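Long-range contact in malonyl-CoA decarboxylase (Rhodopseudomonas palustris, PDB 4KSA), which probably catalyses the decarboxylation of malonyl-CoA to acetyl-CoA and carbon dioxide: residues F382-N394 with Q433-P445. Sequence-based numbering, arbitrary orientation.
Sequences FHLGNGARLDRLN and QIAAASAVRKLVP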
ATOM      1  N   PHE A 382     -22.227 -26.999  -4.783  1.00 42.47           N
ATOM      2  CA  PHE A 382     -21.519 -25.736  -4.589  1.00 42.21           C
ATOM      3  C   PHE A 382     -22.363 -24.708  -3.836  1.00 41.43           C
ATOM      4  O   PHE A 382     -22.094 -24.419  -2.675  1.00 43.57           O
ATOM      5  CB  PHE A 382     -21.084 -25.151  -5.941  1.00 41.28           C
ATOM      6  CG  PHE A 382     -20.420 -23.813  -5.827  1.00 39.67           C
ATOM      7  CD1 PHE A 382     -19.155 -23.702  -5.283  1.00 39.50           C
ATOM      8  CD2 PHE A 382     -21.092 -22.658  -6.197  1.00 40.57           C
ATOM      9  CE1 PHE A 382     -18.566 -22.462  -5.101  1.00 39.93           C
ATOM     10  CE2 PHE A 382     -20.515 -21.411  -6.021  1.00 41.01           C
ATOM     11  CZ  PHE A 382     -19.247 -21.311  -5.469  1.00 41.17           C
ATOM     12  N   HIS A 383     -23.374 -24.157  -4.503  1.00 39.82           N
ATOM     13  CA  HIS A 383     -24.258 -23.165  -3.893  1.00 39.02           C
ATOM     14  C   HIS A 383     -24.881 -23.634  -2.567  1.00 39.40           C
ATOM     15  O   HIS A 383     -24.984 -22.856  -1.614  1.00 37.75           O
ATOM     16  CB  HIS A 383     -25.351 -22.770  -4.890  1.00 36.46           C
ATOM     17  CG  HIS A 383     -24.832 -22.069  -6.109  1.00 35.51           C
ATOM     18  ND1 HIS A 383     -24.406 -20.757  -6.091  1.00 34.26           N
ATOM     19  CD2 HIS A 383     -24.667 -22.500  -7.384  1.00 34.76           C
ATOM     20  CE1 HIS A 383     -24.003 -20.412  -7.303  1.00 34.57           C
ATOM     21  NE2 HIS A 383     -24.152 -21.451  -8.107  1.00 32.99           N
ATOM     22  N   LEU A 384     -25.282 -24.898  -2.480  1.00 40.29           N
ATOM     23  CA  LEU A 384     -25.860 -25.355  -1.223  1.00 42.92           C
ATOM     24  C   LEU A 384     -24.796 -25.330  -0.141  1.00 45.61           C
ATOM     25  O   LEU A 384     -25.071 -24.937   0.996  1.00 48.18           O
ATOM     26  CB  LEU A 384     -26.454 -26.761  -1.351  1.00 42.49           C
ATOM     27  CG  LEU A 384     -27.647 -26.904  -2.315  1.00 43.55           C
ATOM     28  CD1 LEU A 384     -28.239 -28.294  -2.163  1.00 43.11           C
ATOM     29  CD2 LEU A 384     -28.698 -25.832  -2.051  1.00 38.52           C
ATOM     30  N   GLY A 385     -23.580 -25.740  -0.502  1.00 47.03           N
ATOM     31  CA  GLY A 385     -22.469 -25.737   0.438  1.00 44.73           C
ATOM     32  C   GLY A 385     -22.099 -24.314   0.835  1.00 44.71           C
ATOM     33  O   GLY A 385     -21.617 -24.074   1.941  1.00 42.88           O
ATOM     34  N   ASN A 386     -22.321 -23.364  -0.064  1.00 43.67           N
ATOM     35  CA  ASN A 386     -22.022 -21.983   0.252  1.00 47.57           C
ATOM     36  C   ASN A 386     -23.149 -21.401   1.079  1.00 49.68           C
ATOM     37  O   ASN A 386     -23.353 -20.190   1.116  1.00 51.05           O
ATOM     38  CB  ASN A 386     -21.822 -21.172  -1.025  1.00 48.82           C
ATOM     39  CG  ASN A 386     -20.367 -21.116  -1.448  1.00 49.99           C
ATOM     40  OD1 ASN A 386     -19.632 -20.218  -1.042  1.00 50.31           O
ATOM     41  ND2 ASN A 386     -19.938 -22.089  -2.244  1.00 48.51           N
ATOM     42  N   GLY A 387     -23.892 -22.282   1.738  1.00 51.17           N
ATOM     43  CA  GLY A 387     -24.995 -21.852   2.577  1.00 52.36           C
ATOM     44  C   GLY A 387     -26.253 -21.353   1.887  1.00 52.68           C
ATOM     45  O   GLY A 387     -27.119 -20.774   2.537  1.00 53.28           O
ATOM     46  N   ALA A 388     -26.375 -21.563   0.582  1.00 52.68           N
ATOM     47  CA  ALA A 388     -27.565 -21.103  -0.115  1.00 50.87           C
ATOM     48  C   ALA A 388     -28.729 -22.061   0.064  1.00 51.17           C
ATOM     49  O   ALA A 388     -28.578 -23.160   0.618  1.00 47.58           O
ATOM     50  CB  ALA A 388     -27.279 -20.912  -1.578  1.00 50.21           C
ATOM     51  N   ARG A 389     -29.884 -21.601  -0.418  1.00 53.57           N
ATOM     52  CA  ARG A 389     -31.169 -22.302  -0.378  1.00 54.13           C
ATOM     53  C   ARG A 389     -31.653 -22.491  -1.811  1.00 54.19           C
ATOM     54  O   ARG A 389     -31.565 -21.565  -2.615  1.00 52.82           O
ATOM     55  CB  ARG A 389     -32.195 -21.444   0.385  1.00 56.54           C
ATOM     56  CG  ARG A 389     -33.669 -21.866   0.230  1.00 58.54           C
ATOM     57  CD  ARG A 389     -34.615 -20.994   1.075  1.00 57.78           C
ATOM     58  NE  ARG A 389     -35.232 -19.912   0.305  1.00 59.52           N
ATOM     59  CZ  ARG A 389     -35.634 -18.748   0.826  1.00 59.81           C
ATOM     60  NH1 ARG A 389     -36.187 -17.818   0.053  1.00 58.29           N
ATOM     61  NH2 ARG A 389     -35.466 -18.503   2.120  1.00 59.28           N
ATOM     62  N   LEU A 390     -32.141 -23.688  -2.143  1.00 54.11           N
ATOM     63  CA  LEU A 390     -32.672 -23.928  -3.486  1.00 54.00           C
ATOM     64  C   LEU A 390     -34.031 -23.209  -3.507  1.00 53.76           C
ATOM     65  O   LEU A 390     -34.983 -23.665  -2.888  1.00 53.18           O
ATOM     66  CB  LEU A 390     -32.843 -25.422  -3.719  1.00 53.22           C
ATOM     67  CG  LEU A 390     -33.519 -25.781  -5.041  1.00 54.29           C
ATOM     68  CD1 LEU A 390     -32.807 -25.105  -6.208  1.00 53.69           C
ATOM     69  CD2 LEU A 390     -33.518 -27.298  -5.197  1.00 54.64           C
ATOM     70  N   ASP A 391     -34.108 -22.094  -4.227  1.00 52.90           N
ATOM     71  CA  ASP A 391     -35.307 -21.269  -4.234  1.00 53.86           C
ATOM     72  C   ASP A 391     -36.337 -21.399  -5.366  1.00 55.39           C
ATOM     73  O   ASP A 391     -37.530 -21.229  -5.126  1.00 57.19           O
ATOM     74  CB  ASP A 391     -34.881 -19.804  -4.106  1.00 53.89           C
ATOM     75  CG  ASP A 391     -35.912 -18.948  -3.396  1.00 53.88           C
ATOM     76  OD1 ASP A 391     -36.275 -19.287  -2.249  1.00 52.27           O
ATOM     77  OD2 ASP A 391     -36.346 -17.928  -3.983  1.00 54.51           O
ATOM     78  N   ARG A 392     -35.911 -21.679  -6.589  1.00 54.54           N
ATOM     79  CA  ARG A 392     -36.870 -21.812  -7.674  1.00 53.97           C
ATOM     80  C   ARG A 392     -36.321 -22.556  -8.874  1.00 53.93           C
ATOM     81  O   ARG A 392     -35.155 -22.427  -9.198  1.00 54.19           O
ATOM     82  CB  ARG A 392     -37.374 -20.434  -8.113  1.00 53.64           C
ATOM     83  CG  ARG A 392     -37.543 -20.289  -9.626  1.00 56.62           C
ATOM     84  CD  ARG A 392     -38.661 -19.340  -9.982  1.00 57.05           C
ATOM     85  NE  ARG A 392     -38.584 -18.095  -9.234  1.00 62.40           N
ATOM     86  CZ  ARG A 392     -37.961 -16.994  -9.648  1.00 65.63           C
ATOM     87  NH1 ARG A 392     -37.952 -15.911  -8.872  1.00 66.35           N
ATOM     88  NH2 ARG A 392     -37.363 -16.970 -10.836  1.00 65.51           N
ATOM     89  N   LEU A 393     -37.179 -23.323  -9.537  1.00 55.03           N
ATOM     90  CA  LEU A 393     -36.790 -24.087 -10.717  1.00 55.68           C
ATOM     91  C   LEU A 393     -37.298 -23.335 -11.938  1.00 56.34           C
ATOM     92  O   LEU A 393     -38.483 -23.065 -12.046  1.00 58.86           O
ATOM     93  CB  LEU A 393     -37.397 -25.488 -10.650  1.00 53.67           C
ATOM     94  CG  LEU A 393     -37.178 -26.232  -9.329  1.00 51.49           C
ATOM     95  CD1 LEU A 393     -37.725 -27.643  -9.431  1.00 51.52           C
ATOM     96  CD2 LEU A 393     -35.699 -26.280  -9.010  1.00 52.66           C
ATOM     97  N   ASN A 394     -36.408 -22.994 -12.860  1.00 57.38           N
ATOM     98  CA  ASN A 394     -36.814 -22.232 -14.027  1.00 58.47           C
ATOM     99  C   ASN A 394     -36.928 -23.040 -15.299  1.00 60.52           C
ATOM    100  O   ASN A 394     -35.975 -23.119 -16.073  1.00 61.60           O
ATOM    101  CB  ASN A 394     -35.841 -21.078 -14.262  1.00 58.58           C
ATOM    102  CG  ASN A 394     -35.766 -20.138 -13.087  1.00 59.45           C
ATOM    103  OD1 ASN A 394     -36.762 -19.531 -12.702  1.00 60.96           O
ATOM    104  ND2 ASN A 394     -34.581 -20.017 -12.501  1.00 60.66           N
ATOM    105  N   GLN A 433     -29.152 -32.154   5.520  1.00 61.66           N
ATOM    106  CA  GLN A 433     -30.421 -31.498   5.211  1.00 62.38           C
ATOM    107  C   GLN A 433     -30.306 -30.454   4.104  1.00 60.28           C
ATOM    108  O   GLN A 433     -29.625 -29.451   4.270  1.00 61.22           O
ATOM    109  CB  GLN A 433     -30.964 -30.813   6.471  1.00 65.29           C
ATOM    110  CG  GLN A 433     -30.994 -31.697   7.712  1.00 70.88           C
ATOM    111  CD  GLN A 433     -31.345 -30.928   8.983  1.00 73.81           C
ATOM    112  OE1 GLN A 433     -31.421 -31.506  10.075  1.00 75.68           O
ATOM    113  NE2 GLN A 433     -31.559 -29.619   8.847  1.00 74.15           N
ATOM    114  N   ILE A 434     -30.982 -30.667   2.984  1.00 57.76           N
ATOM    115  CA  ILE A 434     -30.908 -29.695   1.907  1.00 56.80           C
ATOM    116  C   ILE A 434     -31.800 -28.492   2.177  1.00 56.78           C
ATOM    117  O   ILE A 434     -32.939 -28.643   2.604  1.00 58.18           O
ATOM    118  CB  ILE A 434     -31.292 -30.317   0.559  1.00 55.01           C
ATOM    119  CG1 ILE A 434     -30.225 -31.329   0.147  1.00 54.46           C
ATOM    120  CG2 ILE A 434     -31.452 -29.227  -0.494  1.00 54.70           C
ATOM    121  CD1 ILE A 434     -30.396 -31.877  -1.236  1.00 57.22           C
ATOM    122  N   ALA A 435     -31.279 -27.294   1.938  1.00 55.62           N
ATOM    123  CA  ALA A 435     -32.062 -26.099   2.177  1.00 55.54           C
ATOM    124  C   ALA A 435     -32.797 -25.713   0.907  1.00 57.64           C
ATOM    125  O   ALA A 435     -32.259 -25.035   0.020  1.00 57.31           O
ATOM    126  CB  ALA A 435     -31.177 -24.959   2.661  1.00 52.86           C
ATOM    127  N   ALA A 436     -34.045 -26.163   0.836  1.00 59.48           N
ATOM    128  CA  ALA A 436     -34.910 -25.897  -0.301  1.00 59.77           C
ATOM    129  C   ALA A 436     -36.137 -25.147   0.173  1.00 60.32           C
ATOM    130  O   ALA A 436     -36.485 -25.205   1.351  1.00 60.80           O
ATOM    131  CB  ALA A 436     -35.325 -27.208  -0.945  1.00 60.30           C
ATOM    132  N   ALA A 437     -36.782 -24.438  -0.748  1.00 60.92           N
ATOM    133  CA  ALA A 437     -37.994 -23.682  -0.450  1.00 62.18           C
ATOM    134  C   ALA A 437     -39.188 -24.625  -0.618  1.00 65.03           C
ATOM    135  O   ALA A 437     -39.117 -25.577  -1.398  1.00 64.54           O
ATOM    136  CB  ALA A 437     -38.121 -22.511  -1.413  1.00 60.41           C
ATOM    137  N   SER A 438     -40.279 -24.367   0.106  1.00 67.60           N
ATOM    138  CA  SER A 438     -41.482 -25.209   0.004  1.00 67.63           C
ATOM    139  C   SER A 438     -41.932 -25.328  -1.449  1.00 67.54           C
ATOM    140  O   SER A 438     -42.202 -26.422  -1.939  1.00 66.75           O
ATOM    141  CB  SER A 438     -42.622 -24.621   0.836  1.00 67.33           C
ATOM    142  OG  SER A 438     -42.291 -24.600   2.215  1.00 67.09           O
ATOM    143  N   ALA A 439     -41.995 -24.195  -2.136  1.00 68.30           N
ATOM    144  CA  ALA A 439     -42.404 -24.170  -3.528  1.00 70.45           C
ATOM    145  C   ALA A 439     -41.751 -25.279  -4.365  1.00 72.10           C
ATOM    146  O   ALA A 439     -42.255 -25.637  -5.431  1.00 73.97           O
ATOM    147  CB  ALA A 439     -42.080 -22.807  -4.131  1.00 71.33           C
ATOM    148  N   VAL A 440     -40.636 -25.827  -3.890  1.00 72.32           N
ATOM    149  CA  VAL A 440     -39.945 -26.876  -4.634  1.00 72.65           C
ATOM    150  C   VAL A 440     -39.923 -28.195  -3.871  1.00 73.42           C
ATOM    151  O   VAL A 440     -39.962 -29.274  -4.462  1.00 72.34           O
ATOM    152  CB  VAL A 440     -38.479 -26.438  -4.976  1.00 72.16           C
ATOM    153  CG1 VAL A 440     -37.656 -26.312  -3.720  1.00 71.25           C
ATOM    154  CG2 VAL A 440     -37.838 -27.429  -5.916  1.00 72.23           C
ATOM    155  N   ARG A 441     -39.872 -28.090  -2.550  1.00 76.01           N
ATOM    156  CA  ARG A 441     -39.832 -29.246  -1.667  1.00 78.21           C
ATOM    157  C   ARG A 441     -41.199 -29.920  -1.643  1.00 79.04           C
ATOM    158  O   ARG A 441     -41.296 -31.126  -1.436  1.00 79.75           O
ATOM    159  CB  ARG A 441     -39.424 -28.797  -0.260  1.00 80.18           C
ATOM    160  CG  ARG A 441     -38.748 -29.862   0.596  1.00 83.98           C
ATOM    161  CD  ARG A 441     -37.844 -29.194   1.632  1.00 87.76           C
ATOM    162  NE  ARG A 441     -38.550 -28.152   2.380  1.00 91.46           N
ATOM    163  CZ  ARG A 441     -37.970 -27.280   3.204  1.00 92.76           C
ATOM    164  NH1 ARG A 441     -36.652 -27.310   3.398  1.00 93.97           N
ATOM    165  NH2 ARG A 441     -38.710 -26.373   3.840  1.00 91.92           N
ATOM    166  N   LYS A 442     -42.258 -29.141  -1.854  1.00 79.72           N
ATOM    167  CA  LYS A 442     -43.600 -29.714  -1.869  1.00 80.15           C
ATOM    168  C   LYS A 442     -43.994 -30.030  -3.308  1.00 80.15           C
ATOM    169  O   LYS A 442     -45.169 -30.064  -3.651  1.00 81.17           O
ATOM    170  CB  LYS A 442     -44.625 -28.762  -1.217  1.00 79.64           C
ATOM    171  CG  LYS A 442     -44.989 -27.495  -1.990  1.00 78.95           C
ATOM    172  CD  LYS A 442     -45.836 -26.567  -1.106  1.00 78.98           C
ATOM    173  CE  LYS A 442     -46.110 -25.211  -1.770  1.00 80.06           C
ATOM    174  NZ  LYS A 442     -46.629 -24.175  -0.820  1.00 77.20           N
ATOM    175  N   LEU A 443     -42.990 -30.281  -4.137  1.00 79.74           N
ATOM    176  CA  LEU A 443     -43.208 -30.587  -5.538  1.00 79.83           C
ATOM    177  C   LEU A 443     -42.643 -31.966  -5.831  1.00 80.71           C
ATOM    178  O   LEU A 443     -42.641 -32.423  -6.974  1.00 80.18           O
ATOM    179  CB  LEU A 443     -42.512 -29.532  -6.403  1.00 79.63           C
ATOM    180  CG  LEU A 443     -42.663 -29.605  -7.920  1.00 79.11           C
ATOM    181  CD1 LEU A 443     -44.137 -29.545  -8.291  1.00 78.48           C
ATOM    182  CD2 LEU A 443     -41.896 -28.457  -8.562  1.00 77.11           C
ATOM    183  N   VAL A 444     -42.168 -32.628  -4.782  1.00 82.10           N
ATOM    184  CA  VAL A 444     -41.594 -33.958  -4.930  1.00 84.80           C
ATOM    185  C   VAL A 444     -42.592 -35.006  -4.496  1.00 86.85           C
ATOM    186  O   VAL A 444     -43.362 -34.793  -3.559  1.00 86.78           O
ATOM    187  CB  VAL A 444     -40.334 -34.148  -4.060  1.00 85.16           C
ATOM    188  CG1 VAL A 444     -39.385 -32.973  -4.246  1.00 85.48           C
ATOM    189  CG2 VAL A 444     -40.731 -34.314  -2.593  1.00 85.84           C
ATOM    190  N   PRO A 445     -42.587 -36.165  -5.171  1.00 89.40           N
ATOM    191  CA  PRO A 445     -43.504 -37.266  -4.845  1.00 90.32           C
ATOM    192  C   PRO A 445     -43.291 -37.816  -3.430  1.00 90.61           C
ATOM    193  O   PRO A 445     -44.272 -37.826  -2.654  1.00 90.73           O
ATOM    194  CB  PRO A 445     -43.205 -38.300  -5.935  1.00 90.90           C
ATOM    195  CG  PRO A 445     -41.760 -38.010  -6.299  1.00 90.71           C
ATOM    196  CD  PRO A 445     -41.741 -36.503  -6.331  1.00 89.55           C
TER
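D391 OD1 lies at the edge of the R389 guanidinium, in its plane, while CB of A437 comes up to that group obliquely, 4.2 Å from NE. The carboxylate itself is tilted, and NE and NH1 grip OD1 side-on from above one of its faces. The example illustrates how the edge strand of a sheet can take on one isolated parallel bridge on its outer side, here L390 with A436. The NH1–OD1 salt bridge is 2.7 Å long, and OD1 also touches the A437 methyl. A bend at chi3 (97°) turns the otherwise extended arginine chain back to its i+2 neighbour. An alanine in place of R389 would probably leave D391 without its charge partner and free to turn away from A437.

Strand 389-394 is one of the two outermost strands of the chain's mixed sheet, in the C-terminal domain, which belongs to the acetyltransferase clan. One side pairs with strand 411-416, where D391 and R392 form a classic beta bulge opposite N413. On the other, L390 N donates to A435 O (2.6 Å), and A437 N donates to L390 O (2.9 Å). A437 is then the N-cap residue of helix 438-441.

Hydrophobic contacts flank the bridge. Before it, L384 of helix 378-385 meets I434; the helix end fits a Schellman motif with G387 at C-prime, although its G387 N to L384 O bond is weak and G387 N less surely placed. At the bridge, L390 CB lies 4.1 Å from A436 CB, and L390 touches F365 of helix 347-367. Beyond it, L393 crosses V440 at about a right angle: V440 CG2, anti to its own backbone nitrogen, lies against L393 CD1 at 3.5 Å.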